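Local atomic coordinates of arsenite methyltransferase (Chlamydomonas reinhardtii, PDB entry 5EVJ), a protein that probably methylates trivalent arsenic, using S-adenosylmethionine as methyl donor, to give methylated products up to trimethylarsine. Residues L88-G93 with D164-N169. The protein carries 15 engineered substitutions. Residues are numbered along the deposited sequence; the frame is centred on the assembly and turned at random.
Sequences LDLGAG and DLVISN. Engineered in segment 88-93: Ala92 (natural residue Cys).
Leu88 lies opposite Val166 and Asp89 opposite Ile167 in a parallel pairing held by three backbone hydrogen bonds. Leu88 N donates to Leu165 O (2.9 Å). Leu88 O accepts from Ile167 N (2.7 Å), and Leu90 N donates to Ile167 O (2.7 Å). All three are nearly straight. Beyond Leu90 the chains part around a water, which accepts from Asn169 N (2.8 Å) and may donate to Gly91 O (3.1 Å). Ser168 OG makes at most a weak bond to Leu90 O.

Leu88, Leu90 and Val166 make the apolar contacts of one face. CG2 of Val166 lies alongside CD2 of Leu88 (4.0 Å), while CG1 of Val166, anti to its backbone N (chi1 172°), meets CG of Leu90 (3.8 Å). Helix 178-188 covers this face.

Asp89 and Ile167 share the other face, near helix 96-104. The Asp89 carboxylate leans toward Ile167, whose side chain it crosses at an angle; Asp89 OD1 comes to 3.2 Å from Ile167 CG1. Asn169 ND2 is hydrogen-bonded to Asp97 OD2 and Gly75 O.

The pairing joins two central strands of the Rossmann-like methyltransferase sheet. Past Leu90 comes the glycine-bearing turn that, in this family, usually borders the S-adenosylmethionine site; Ala92 here is engineered. Main-chain bonds and one apolar face hold the strands together; across the contact the buried Asp89 carboxylate lies closest to hydrocarbon, and a water held by Asn169 N sits where the strands diverge.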
ATOM      1  N   LEU A  88       4.788  -7.900   4.287  1.00 26.17           N
ATOM      2  CA  LEU A  88       5.480  -8.375   3.090  1.00 22.19           C
ATOM      3  C   LEU A  88       5.787  -7.181   2.194  1.00 26.22           C
ATOM      4  O   LEU A  88       4.903  -6.403   1.844  1.00 22.75           O
ATOM      5  CB  LEU A  88       4.585  -9.381   2.362  1.00 22.83           C
ATOM      6  CG  LEU A  88       5.129  -9.947   1.041  1.00 24.71           C
ATOM      7  CD1 LEU A  88       6.460 -10.720   1.277  1.00 25.23           C
ATOM      8  CD2 LEU A  88       4.068 -10.851   0.455  1.00 20.31           C
ATOM      9  N   ASP A  89       7.057  -7.013   1.842  1.00 30.82           N
ATOM     10  CA  ASP A  89       7.512  -5.909   1.054  1.00 29.40           C
ATOM     11  C   ASP A  89       7.873  -6.495  -0.308  1.00 30.49           C
ATOM     12  O   ASP A  89       8.801  -7.311  -0.433  1.00 26.68           O
ATOM     13  CB  ASP A  89       8.715  -5.280   1.720  1.00 33.25           C
ATOM     14  CG  ASP A  89       9.219  -4.042   0.968  1.00 38.47           C
ATOM     15  OD1 ASP A  89       8.376  -3.383   0.362  1.00 39.77           O
ATOM     16  OD2 ASP A  89      10.445  -3.718   0.958  1.00 37.35           O
ATOM     17  N   LEU A  90       7.049  -6.178  -1.307  1.00 30.38           N
ATOM     18  CA  LEU A  90       7.243  -6.676  -2.664  1.00 29.84           C
ATOM     19  C   LEU A  90       8.253  -5.828  -3.426  1.00 28.39           C
ATOM     20  O   LEU A  90       8.018  -4.681  -3.622  1.00 30.02           O
ATOM     21  CB  LEU A  90       5.940  -6.642  -3.445  1.00 28.86           C
ATOM     22  CG  LEU A  90       4.756  -7.523  -3.001  1.00 30.34           C
ATOM     23  CD1 LEU A  90       3.651  -7.308  -4.029  1.00 25.41           C
ATOM     24  CD2 LEU A  90       5.066  -9.005  -2.867  1.00 26.12           C
ATOM     25  N   GLY A  91       9.377  -6.401  -3.842  1.00 32.90           N
ATOM     26  CA  GLY A  91      10.382  -5.702  -4.652  1.00 29.16           C
ATOM     27  C   GLY A  91      11.240  -4.918  -3.705  1.00 30.20           C
ATOM     28  O   GLY A  91      11.451  -3.736  -3.886  1.00 26.43           O
ATOM     29  N   ALA A  92      11.733  -5.579  -2.668  1.00 34.63           N
ATOM     30  CA  ALA A  92      12.376  -4.842  -1.598  1.00 30.85           C
ATOM     31  C   ALA A  92      13.657  -4.161  -2.018  1.00 31.79           C
ATOM     32  O   ALA A  92      14.137  -3.242  -1.311  1.00 35.89           O
ATOM     33  CB  ALA A  92      12.629  -5.757  -0.418  1.00 33.07           C
ATOM     34  N   GLY A  93      14.228  -4.568  -3.159  1.00 33.16           N
ATOM     35  CA  GLY A  93      15.492  -3.965  -3.618  1.00 34.79           C
ATOM     36  C   GLY A  93      16.561  -4.067  -2.492  1.00 37.74           C
ATOM     37  O   GLY A  93      16.724  -5.088  -1.830  1.00 38.85           O
ATOM     38  N   ASP A 164      -0.144  -9.492   7.347  1.00 19.58           N
ATOM     39  CA  ASP A 164      -1.163  -8.499   7.631  1.00 20.83           C
ATOM     40  C   ASP A 164      -1.165  -7.359   6.627  1.00 20.64           C
ATOM     41  O   ASP A 164      -2.227  -6.844   6.366  1.00 19.48           O
ATOM     42  CB  ASP A 164      -0.942  -7.939   9.013  1.00 20.09           C
ATOM     43  CG  ASP A 164      -1.039  -9.049  10.079  1.00 21.83           C
ATOM     44  OD1 ASP A 164      -2.121  -9.685  10.205  1.00 17.96           O
ATOM     45  OD2 ASP A 164      -0.020  -9.240  10.765  1.00 20.41           O
ATOM     46  N   LEU A 165       0.019  -6.997   6.079  1.00 19.40           N
ATOM     47  CA  LEU A 165       0.180  -5.902   5.165  1.00 19.14           C
ATOM     48  C   LEU A 165       1.009  -6.433   4.064  1.00 23.43           C
ATOM     49  O   LEU A 165       2.014  -7.184   4.317  1.00 22.51           O
ATOM     50  CB  LEU A 165       1.006  -4.716   5.753  1.00 19.83           C
ATOM     51  CG  LEU A 165       0.279  -3.676   6.601  1.00 21.71           C
ATOM     52  CD1 LEU A 165      -0.814  -2.972   5.807  1.00 18.45           C
ATOM     53  CD2 LEU A 165      -0.378  -4.314   7.856  1.00 21.71           C
ATOM     54  N   VAL A 166       0.679  -5.982   2.840  1.00 22.85           N
ATOM     55  CA  VAL A 166       1.562  -6.180   1.704  1.00 21.86           C
ATOM     56  C   VAL A 166       1.853  -4.807   1.215  1.00 22.11           C
ATOM     57  O   VAL A 166       0.931  -4.034   1.016  1.00 25.81           O
ATOM     58  CB  VAL A 166       0.938  -7.102   0.599  1.00 22.01           C
ATOM     59  CG1 VAL A 166       1.809  -7.122  -0.619  1.00 20.97           C
ATOM     60  CG2 VAL A 166       0.828  -8.542   1.102  1.00 23.12           C
ATOM     61  N   ILE A 167       3.135  -4.473   1.033  1.00 22.95           N
ATOM     62  CA  ILE A 167       3.558  -3.141   0.591  1.00 22.96           C
ATOM     63  C   ILE A 167       4.504  -3.239  -0.613  1.00 24.17           C
ATOM     64  O   ILE A 167       5.153  -4.296  -0.839  1.00 19.34           O
ATOM     65  CB  ILE A 167       4.207  -2.240   1.703  1.00 23.39           C
ATOM     66  CG1 ILE A 167       5.688  -2.596   1.894  1.00 25.37           C
ATOM     67  CG2 ILE A 167       3.336  -2.172   2.983  1.00 20.08           C
ATOM     68  CD1 ILE A 167       6.348  -1.945   3.127  1.00 26.51           C
ATOM     69  N   SER A 168       4.580  -2.126  -1.368  1.00 23.87           N
ATOM     70  CA  SER A 168       5.298  -2.100  -2.619  1.00 25.85           C
ATOM     71  C   SER A 168       5.576  -0.681  -2.995  1.00 28.93           C
ATOM     72  O   SER A 168       4.817   0.216  -2.671  1.00 24.72           O
ATOM     73  CB  SER A 168       4.472  -2.719  -3.742  1.00 28.74           C
ATOM     74  OG  SER A 168       5.323  -3.126  -4.798  1.00 32.92           O
ATOM     75  N   ASN A 169       6.653  -0.466  -3.745  1.00 33.13           N
ATOM     76  CA  ASN A 169       6.997   0.901  -4.089  1.00 34.71           C
ATOM     77  C   ASN A 169       7.458   0.982  -5.539  1.00 36.73           C
ATOM     78  O   ASN A 169       8.629   0.689  -5.842  1.00 37.85           O
ATOM     79  CB  ASN A 169       8.028   1.408  -3.097  1.00 32.14           C
ATOM     80  CG  ASN A 169       8.227   2.906  -3.174  1.00 38.76           C
ATOM     81  OD1 ASN A 169       7.866   3.532  -4.170  1.00 48.27           O
ATOM     82  ND2 ASN A 169       8.854   3.491  -2.143  1.00 32.73           N
TER
HETATM   83  O   HOH W   1       9.138  -1.704  -3.683  1.00 27.33           O